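PDB 4B0N: polyketide Synthase III from Ectocarpus siliculosus, which probably transfers and condenses acyl units as a type III polyketide synthase of the chalcone/stilbene synthase family, linked to phlorotannin monomer biosynthesis in a brown alga. Local coordinates for residues I267-E279 / N306-H318. Residues are numbered along the deposited sequence; the frame is centred on the assembly and turned at random.
Sequences IVDNHAWLMEGTE and NIAFFADGFLKKH
Asp269 OD2 is gripped by two donors near the end of segment 306-318, Lys317 and His318, and a carboxylate oxygen suits the place because it can accept from both. Lys317 NZ closes a salt bridge of 2.9 Å to this OD2 on its syn lone pair, while His318 NE2, 3.2 Å from the same oxygen, points its N-H almost straight at it (171°) but meets it from above the carboxylate plane. A lysine fits because its long chain, bent at chi3 (71°), lets the ammonium also send a weak bond to ND1 of His271. The imidazole of His271 serves a second neighbour, since its NE2 shares a water with the carbonyl oxygen of Phe309. His271 CB sits over the centre of the Phe314 ring, 3.4 Å from its centroid, a CH-pi contact, and the imidazole lies nearly parallel to Phe310 but slid aside. The flat rings of Phe310 and Phe314 fill the layer between strand and helix, also reaching strand 405-413. Phe309 CE2 lies over one face of the Trp273 indole, 3.5 Å from Trp273 CE2, the rings meeting obliquely (57°). Farther toward Thr278, the extended chain of Met275 slides past Asn306. The helix runs roughly antiparallel to strand 265-274 in the C-terminal half of this thiolase-like fold. With both donors converging on one oxygen, Asp269 probably favours its charged form; the carboxylate would tend to raise the proton affinity of His318, an effect the Lys317 charge probably offsets in part.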
ATOM      1  N   ILE A 267       4.726  -1.317  22.209  1.00 35.81           N
ATOM      2  CA  ILE A 267       5.208  -0.283  21.296  1.00 35.97           C
ATOM      3  C   ILE A 267       4.654   1.081  21.736  1.00 36.49           C
ATOM      4  O   ILE A 267       3.521   1.452  21.405  1.00 36.40           O
ATOM      5  CB  ILE A 267       4.892  -0.608  19.813  1.00 35.43           C
ATOM      6  CG1 ILE A 267       5.389  -2.019  19.459  1.00 35.17           C
ATOM      7  CG2 ILE A 267       5.528   0.427  18.888  1.00 35.14           C
ATOM      8  CD1 ILE A 267       4.896  -2.560  18.132  1.00 34.62           C
ATOM      9  N   VAL A 268       5.473   1.810  22.495  1.00 36.73           N
ATOM     10  CA  VAL A 268       5.069   3.068  23.129  1.00 37.05           C
ATOM     11  C   VAL A 268       4.959   4.232  22.138  1.00 36.92           C
ATOM     12  O   VAL A 268       4.091   5.097  22.289  1.00 36.98           O
ATOM     13  CB  VAL A 268       6.022   3.449  24.288  1.00 37.75           C
ATOM     14  CG1 VAL A 268       5.494   4.656  25.053  1.00 38.41           C
ATOM     15  CG2 VAL A 268       6.198   2.280  25.242  1.00 37.97           C
ATOM     16  N   ASP A 269       5.836   4.256  21.136  1.00 36.68           N
ATOM     17  CA  ASP A 269       5.825   5.329  20.140  1.00 36.81           C
ATOM     18  C   ASP A 269       6.401   4.896  18.793  1.00 36.64           C
ATOM     19  O   ASP A 269       7.094   3.882  18.697  1.00 36.91           O
ATOM     20  CB  ASP A 269       6.584   6.557  20.665  1.00 37.30           C
ATOM     21  CG  ASP A 269       6.224   7.844  19.921  1.00 37.28           C
ATOM     22  OD1 ASP A 269       5.057   8.003  19.503  1.00 36.90           O
ATOM     23  OD2 ASP A 269       7.116   8.704  19.760  1.00 37.70           O
ATOM     24  N   ASN A 270       6.088   5.673  17.759  1.00 36.46           N
ATOM     25  CA  ASN A 270       6.728   5.552  16.455  1.00 36.34           C
ATOM     26  C   ASN A 270       7.284   6.900  15.998  1.00 36.33           C
ATOM     27  O   ASN A 270       6.719   7.953  16.307  1.00 36.45           O
ATOM     28  CB  ASN A 270       5.767   4.967  15.409  1.00 36.20           C
ATOM     29  CG  ASN A 270       4.414   5.660  15.397  1.00 36.35           C
ATOM     30  OD1 ASN A 270       4.282   6.798  14.942  1.00 36.33           O
ATOM     31  ND2 ASN A 270       3.395   4.963  15.886  1.00 36.39           N
ATOM     32  N   HIS A 271       8.397   6.859  15.272  1.00 36.22           N
ATOM     33  CA  HIS A 271       9.050   8.072  14.795  1.00 36.34           C
ATOM     34  C   HIS A 271       9.542   7.901  13.391  1.00 36.02           C
ATOM     35  O   HIS A 271       9.958   6.809  12.998  1.00 35.86           O
ATOM     36  CB  HIS A 271      10.192   8.463  15.728  1.00 37.16           C
ATOM     37  CG  HIS A 271      10.716   9.864  15.508  1.00 37.59           C
ATOM     38  ND1 HIS A 271       9.948  10.959  15.664  1.00 37.77           N
ATOM     39  CD2 HIS A 271      11.984  10.321  15.150  1.00 37.91           C
ATOM     40  CE1 HIS A 271      10.679  12.060  15.406  1.00 38.18           C
ATOM     41  NE2 HIS A 271      11.926  11.667  15.093  1.00 38.22           N
ATOM     42  N   ALA A 272       9.482   8.984  12.622  1.00 36.03           N
ATOM     43  CA  ALA A 272       9.968   9.005  11.248  1.00 36.09           C
ATOM     44  C   ALA A 272      10.820  10.248  11.003  1.00 36.79           C
ATOM     45  O   ALA A 272      10.759  11.208  11.770  1.00 37.14           O
ATOM     46  CB  ALA A 272       8.801   8.956  10.276  1.00 35.66           C
ATOM     47  N   TRP A 273      11.629  10.212   9.946  1.00 37.21           N
ATOM     48  CA  TRP A 273      12.397  11.374   9.507  1.00 37.85           C
ATOM     49  C   TRP A 273      12.959  11.189   8.130  1.00 38.00           C
ATOM     50  O   TRP A 273      13.707  10.245   7.878  1.00 37.79           O
ATOM     51  CB  TRP A 273      13.520  11.709  10.484  1.00 38.61           C
ATOM     52  CG  TRP A 273      14.125  13.062  10.210  1.00 39.38           C
ATOM     53  CD1 TRP A 273      15.323  13.342   9.556  1.00 39.78           C
ATOM     54  CD2 TRP A 273      13.559  14.375  10.548  1.00 39.92           C
ATOM     55  NE1 TRP A 273      15.536  14.696   9.481  1.00 40.57           N
ATOM     56  CE2 TRP A 273      14.518  15.374  10.055  1.00 40.60           C
ATOM     57  CE3 TRP A 273      12.401  14.808  11.192  1.00 39.91           C
ATOM     58  CZ2 TRP A 273      14.306  16.737  10.213  1.00 41.07           C
ATOM     59  CZ3 TRP A 273      12.199  16.185  11.344  1.00 40.41           C
ATOM     60  CH2 TRP A 273      13.130  17.124  10.867  1.00 41.11           C
ATOM     61  N   LEU A 274      12.599  12.100   7.228  1.00 38.56           N
ATOM     62  CA  LEU A 274      13.144  12.125   5.873  1.00 39.07           C
ATOM     63  C   LEU A 274      14.423  12.969   5.845  1.00 40.07           C
ATOM     64  O   LEU A 274      14.436  14.117   6.299  1.00 40.34           O
ATOM     65  CB  LEU A 274      12.112  12.695   4.894  1.00 38.85           C
ATOM     66  CG  LEU A 274      11.992  12.122   3.476  1.00 38.68           C
ATOM     67  CD1 LEU A 274      10.910  12.869   2.718  1.00 38.69           C
ATOM     68  CD2 LEU A 274      13.296  12.174   2.694  1.00 39.07           C
ATOM     69  N   MET A 275      15.493  12.389   5.310  1.00 40.66           N
ATOM     70  CA  MET A 275      16.793  13.056   5.250  1.00 41.58           C
ATOM     71  C   MET A 275      16.922  13.912   3.992  1.00 42.17           C
ATOM     72  O   MET A 275      16.610  13.458   2.885  1.00 42.14           O
ATOM     73  CB  MET A 275      17.926  12.026   5.311  1.00 41.78           C
ATOM     74  CG  MET A 275      17.868  11.106   6.521  1.00 41.62           C
ATOM     75  SD  MET A 275      18.712   9.538   6.242  1.00 41.65           S
ATOM     76  CE  MET A 275      18.320   8.676   7.761  1.00 41.44           C
ATOM     77  N   GLU A 276      17.380  15.150   4.176  1.00 42.73           N
ATOM     78  CA  GLU A 276      17.570  16.093   3.074  1.00 43.07           C
ATOM     79  C   GLU A 276      18.710  15.659   2.157  1.00 43.13           C
ATOM     80  O   GLU A 276      19.766  15.226   2.625  1.00 42.79           O
ATOM     81  CB  GLU A 276      17.837  17.504   3.612  1.00 43.83           C
ATOM     82  CG  GLU A 276      16.657  18.130   4.343  1.00 43.93           C
ATOM     83  CD  GLU A 276      17.046  19.330   5.192  1.00 44.92           C
ATOM     84  OE1 GLU A 276      17.648  20.282   4.647  1.00 45.65           O
ATOM     85  OE2 GLU A 276      16.739  19.328   6.406  1.00 44.45           O
ATOM     86  N   GLY A 277      18.473  15.769   0.851  1.00 43.28           N
ATOM     87  CA  GLY A 277      19.478  15.465  -0.168  1.00 44.08           C
ATOM     88  C   GLY A 277      19.964  14.026  -0.194  1.00 44.14           C
ATOM     89  O   GLY A 277      21.146  13.773  -0.438  1.00 44.51           O
ATOM     90  N   THR A 278      19.055  13.087   0.063  1.00 43.81           N
ATOM     91  CA  THR A 278      19.373  11.653   0.051  1.00 43.80           C
ATOM     92  C   THR A 278      18.451  10.906  -0.922  1.00 43.77           C
ATOM     93  O   THR A 278      18.148   9.722  -0.742  1.00 43.12           O
ATOM     94  CB  THR A 278      19.273  11.034   1.462  1.00 43.30           C
ATOM     95  OG1 THR A 278      17.973  11.290   2.006  1.00 42.73           O
ATOM     96  CG2 THR A 278      20.329  11.618   2.391  1.00 43.74           C
ATOM     97  N   GLU A 279      18.028  11.618  -1.963  1.00 44.60           N
ATOM     98  CA  GLU A 279      17.040  11.134  -2.928  1.00 44.66           C
ATOM     99  C   GLU A 279      17.514   9.912  -3.714  1.00 44.21           C
ATOM    100  O   GLU A 279      16.713   9.042  -4.070  1.00 43.77           O
ATOM    101  CB  GLU A 279      16.657  12.257  -3.900  1.00 46.12           C
ATOM    102  CG  GLU A 279      15.973  13.466  -3.265  1.00 47.26           C
ATOM    103  CD  GLU A 279      16.948  14.530  -2.781  1.00 49.00           C
ATOM    104  OE1 GLU A 279      18.181  14.330  -2.892  1.00 49.53           O
ATOM    105  OE2 GLU A 279      16.481  15.581  -2.289  1.00 49.83           O
ATOM    106  N   ASN A 306      23.155  10.822   9.409  1.00 42.73           N
ATOM    107  CA  ASN A 306      21.816  11.218   9.855  1.00 42.29           C
ATOM    108  C   ASN A 306      21.169  10.367  10.953  1.00 42.05           C
ATOM    109  O   ASN A 306      20.182  10.796  11.558  1.00 41.90           O
ATOM    110  CB  ASN A 306      20.867  11.307   8.657  1.00 41.59           C
ATOM    111  CG  ASN A 306      21.164  12.492   7.764  1.00 41.72           C
ATOM    112  OD1 ASN A 306      21.182  13.636   8.215  1.00 41.88           O
ATOM    113  ND2 ASN A 306      21.386  12.225   6.483  1.00 41.70           N
ATOM    114  N   ILE A 307      21.717   9.178  11.206  1.00 42.23           N
ATOM    115  CA  ILE A 307      21.120   8.228  12.160  1.00 42.05           C
ATOM    116  C   ILE A 307      21.104   8.747  13.603  1.00 42.62           C
ATOM    117  O   ILE A 307      20.222   8.379  14.385  1.00 42.47           O
ATOM    118  CB  ILE A 307      21.753   6.806  12.063  1.00 42.02           C
ATOM    119  CG1 ILE A 307      20.901   5.760  12.796  1.00 41.55           C
ATOM    120  CG2 ILE A 307      23.195   6.789  12.567  1.00 42.66           C
ATOM    121  CD1 ILE A 307      19.519   5.552  12.212  1.00 40.64           C
ATOM    122  N   ALA A 308      22.066   9.607  13.939  1.00 43.42           N
ATOM    123  CA  ALA A 308      22.106  10.252  15.250  1.00 43.83           C
ATOM    124  C   ALA A 308      20.887  11.148  15.452  1.00 43.59           C
ATOM    125  O   ALA A 308      20.185  11.022  16.455  1.00 43.45           O
ATOM    126  CB  ALA A 308      23.397  11.043  15.428  1.00 44.51           C
ATOM    127  N   PHE A 309      20.630  12.029  14.482  1.00 43.78           N
ATOM    128  CA  PHE A 309      19.521  12.985  14.552  1.00 43.91           C
ATOM    129  C   PHE A 309      18.158  12.305  14.687  1.00 43.32           C
ATOM    130  O   PHE A 309      17.266  12.826  15.359  1.00 43.48           O
ATOM    131  CB  PHE A 309      19.531  13.921  13.337  1.00 44.40           C
ATOM    132  CG  PHE A 309      18.548  15.057  13.434  1.00 44.81           C
ATOM    133  CD1 PHE A 309      18.857  16.206  14.160  1.00 45.62           C
ATOM    134  CD2 PHE A 309      17.307  14.980  12.803  1.00 44.43           C
ATOM    135  CE1 PHE A 309      17.951  17.254  14.256  1.00 45.79           C
ATOM    136  CE2 PHE A 309      16.397  16.025  12.896  1.00 44.65           C
ATOM    137  CZ  PHE A 309      16.720  17.164  13.623  1.00 45.53           C
ATOM    138  N   PHE A 310      18.010  11.146  14.047  1.00 42.71           N
ATOM    139  CA  PHE A 310      16.777  10.364  14.117  1.00 42.02           C
ATOM    140  C   PHE A 310      16.585   9.697  15.482  1.00 42.26           C
ATOM    141  O   PHE A 310      15.510   9.798  16.082  1.00 42.02           O
ATOM    142  CB  PHE A 310      16.738   9.320  12.992  1.00 41.32           C
ATOM    143  CG  PHE A 310      15.692   8.251  13.182  1.00 40.58           C
ATOM    144  CD1 PHE A 310      14.339   8.533  12.997  1.00 40.15           C
ATOM    145  CD2 PHE A 310      16.059   6.956  13.537  1.00 40.36           C
ATOM    146  CE1 PHE A 310      13.378   7.548  13.171  1.00 39.56           C
ATOM    147  CE2 PHE A 310      15.101   5.968  13.712  1.00 39.79           C
ATOM    148  CZ  PHE A 310      13.760   6.264  13.528  1.00 39.22           C
ATOM    149  N   ALA A 311      17.626   9.017  15.959  1.00 42.85           N
ATOM    150  CA  ALA A 311      17.552   8.249  17.203  1.00 43.15           C
ATOM    151  C   ALA A 311      17.561   9.131  18.448  1.00 43.91           C
ATOM    152  O   ALA A 311      16.840   8.855  19.410  1.00 43.83           O
ATOM    153  CB  ALA A 311      18.670   7.218  17.264  1.00 43.38           C
ATOM    154  N   ASP A 312      18.380  10.182  18.430  1.00 44.97           N
ATOM    155  CA  ASP A 312      18.385  11.173  19.507  1.00 46.04           C
ATOM    156  C   ASP A 312      17.100  11.997  19.502  1.00 45.67           C
ATOM    157  O   ASP A 312      16.673  12.495  20.544  1.00 45.97           O
ATOM    158  CB  ASP A 312      19.606  12.090  19.413  1.00 47.59           C
ATOM    159  CG  ASP A 312      20.896  11.403  19.840  1.00 48.73           C
ATOM    160  OD1 ASP A 312      20.863  10.577  20.781  1.00 48.81           O
ATOM    161  OD2 ASP A 312      21.953  11.706  19.240  1.00 49.62           O
ATOM    162  N   GLY A 313      16.491  12.138  18.325  1.00 45.05           N
ATOM    163  CA  GLY A 313      15.175  12.755  18.204  1.00 44.97           C
ATOM    164  C   GLY A 313      14.110  11.917  18.892  1.00 44.69           C
ATOM    165  O   GLY A 313      13.355  12.426  19.724  1.00 44.94           O
ATOM    166  N   PHE A 314      14.071  10.629  18.544  1.00 43.95           N
ATOM    167  CA  PHE A 314      13.114   9.663  19.091  1.00 43.36           C
ATOM    168  C   PHE A 314      13.112   9.655  20.621  1.00 44.00           C
ATOM    169  O   PHE A 314      12.052   9.692  21.252  1.00 43.44           O
ATOM    170  CB  PHE A 314      13.459   8.255  18.585  1.00 42.53           C
ATOM    171  CG  PHE A 314      12.269   7.337  18.420  1.00 41.43           C
ATOM    172  CD1 PHE A 314      11.084   7.543  19.126  1.00 41.06           C
ATOM    173  CD2 PHE A 314      12.350   6.239  17.569  1.00 40.72           C
ATOM    174  CE1 PHE A 314      10.004   6.690  18.968  1.00 40.32           C
ATOM    175  CE2 PHE A 314      11.275   5.381  17.408  1.00 39.86           C
ATOM    176  CZ  PHE A 314      10.100   5.606  18.109  1.00 39.81           C
ATOM    177  N   LEU A 315      14.309   9.615  21.201  1.00 45.26           N
ATOM    178  CA  LEU A 315      14.480   9.418  22.638  1.00 46.32           C
ATOM    179  C   LEU A 315      14.263  10.679  23.472  1.00 47.54           C
ATOM    180  O   LEU A 315      13.881  10.585  24.639  1.00 48.50           O
ATOM    181  CB  LEU A 315      15.858   8.813  22.934  1.00 46.63           C
ATOM    182  CG  LEU A 315      16.141   7.378  22.476  1.00 46.04           C
ATOM    183  CD1 LEU A 315      17.633   7.086  22.535  1.00 46.44           C
ATOM    184  CD2 LEU A 315      15.363   6.366  23.305  1.00 45.60           C
ATOM    185  N   LYS A 316      14.499  11.848  22.881  1.00 48.37           N
ATOM    186  CA  LYS A 316      14.283  13.119  23.581  1.00 49.28           C
ATOM    187  C   LYS A 316      12.800  13.428  23.788  1.00 48.94           C
ATOM    188  O   LYS A 316      12.439  14.165  24.706  1.00 49.75           O
ATOM    189  CB  LYS A 316      14.989  14.279  22.865  1.00 50.22           C
ATOM    190  CG  LYS A 316      16.468  14.400  23.207  1.00 51.37           C
ATOM    191  CD  LYS A 316      17.178  15.422  22.330  1.00 52.23           C
ATOM    192  CE  LYS A 316      18.689  15.353  22.518  1.00 52.99           C
ATOM    193  NZ  LYS A 316      19.426  16.306  21.640  1.00 53.27           N
ATOM    194  N   LYS A 317      11.950  12.854  22.939  1.00 48.15           N
ATOM    195  CA  LYS A 317      10.496  12.965  23.076  1.00 47.99           C
ATOM    196  C   LYS A 317       9.998  12.258  24.339  1.00 48.08           C
ATOM    197  O   LYS A 317       8.919  12.567  24.853  1.00 47.68           O
ATOM    198  CB  LYS A 317       9.798  12.375  21.846  1.00 47.52           C
ATOM    199  CG  LYS A 317       9.903  13.221  20.583  1.00 47.66           C
ATOM    200  CD  LYS A 317       9.547  12.425  19.335  1.00 47.27           C
ATOM    201  CE  LYS A 317       8.060  12.107  19.260  1.00 47.28           C
ATOM    202  NZ  LYS A 317       7.765  11.068  18.232  1.00 47.20           N
ATOM    203  N   HIS A 318      10.799  11.311  24.827  1.00 48.46           N
ATOM    204  CA  HIS A 318      10.463  10.511  26.003  1.00 48.68           C
ATOM    205  C   HIS A 318      11.449  10.697  27.128  1.00 49.56           C
ATOM    206  O   HIS A 318      11.473   9.903  28.075  1.00 49.86           O
ATOM    207  CB  HIS A 318      10.365   9.036  25.623  1.00 48.24           C
ATOM    208  CG  HIS A 318       9.281   8.741  24.618  1.00 47.70           C
ATOM    209  ND1 HIS A 318       8.055   8.318  24.978  1.00 47.38           N
ATOM    210  CD2 HIS A 318       9.274   8.834  23.229  1.00 47.26           C
ATOM    211  CE1 HIS A 318       7.302   8.145  23.878  1.00 46.92           C
ATOM    212  NE2 HIS A 318       8.050   8.462  22.808  1.00 46.91           N
TER
HETATM  213  O   HOH W   1      14.371  13.737  14.494  1.00 10.17           O
HETATM  214  O   HOH W   2      19.083  14.979   7.114  1.00 23.78           O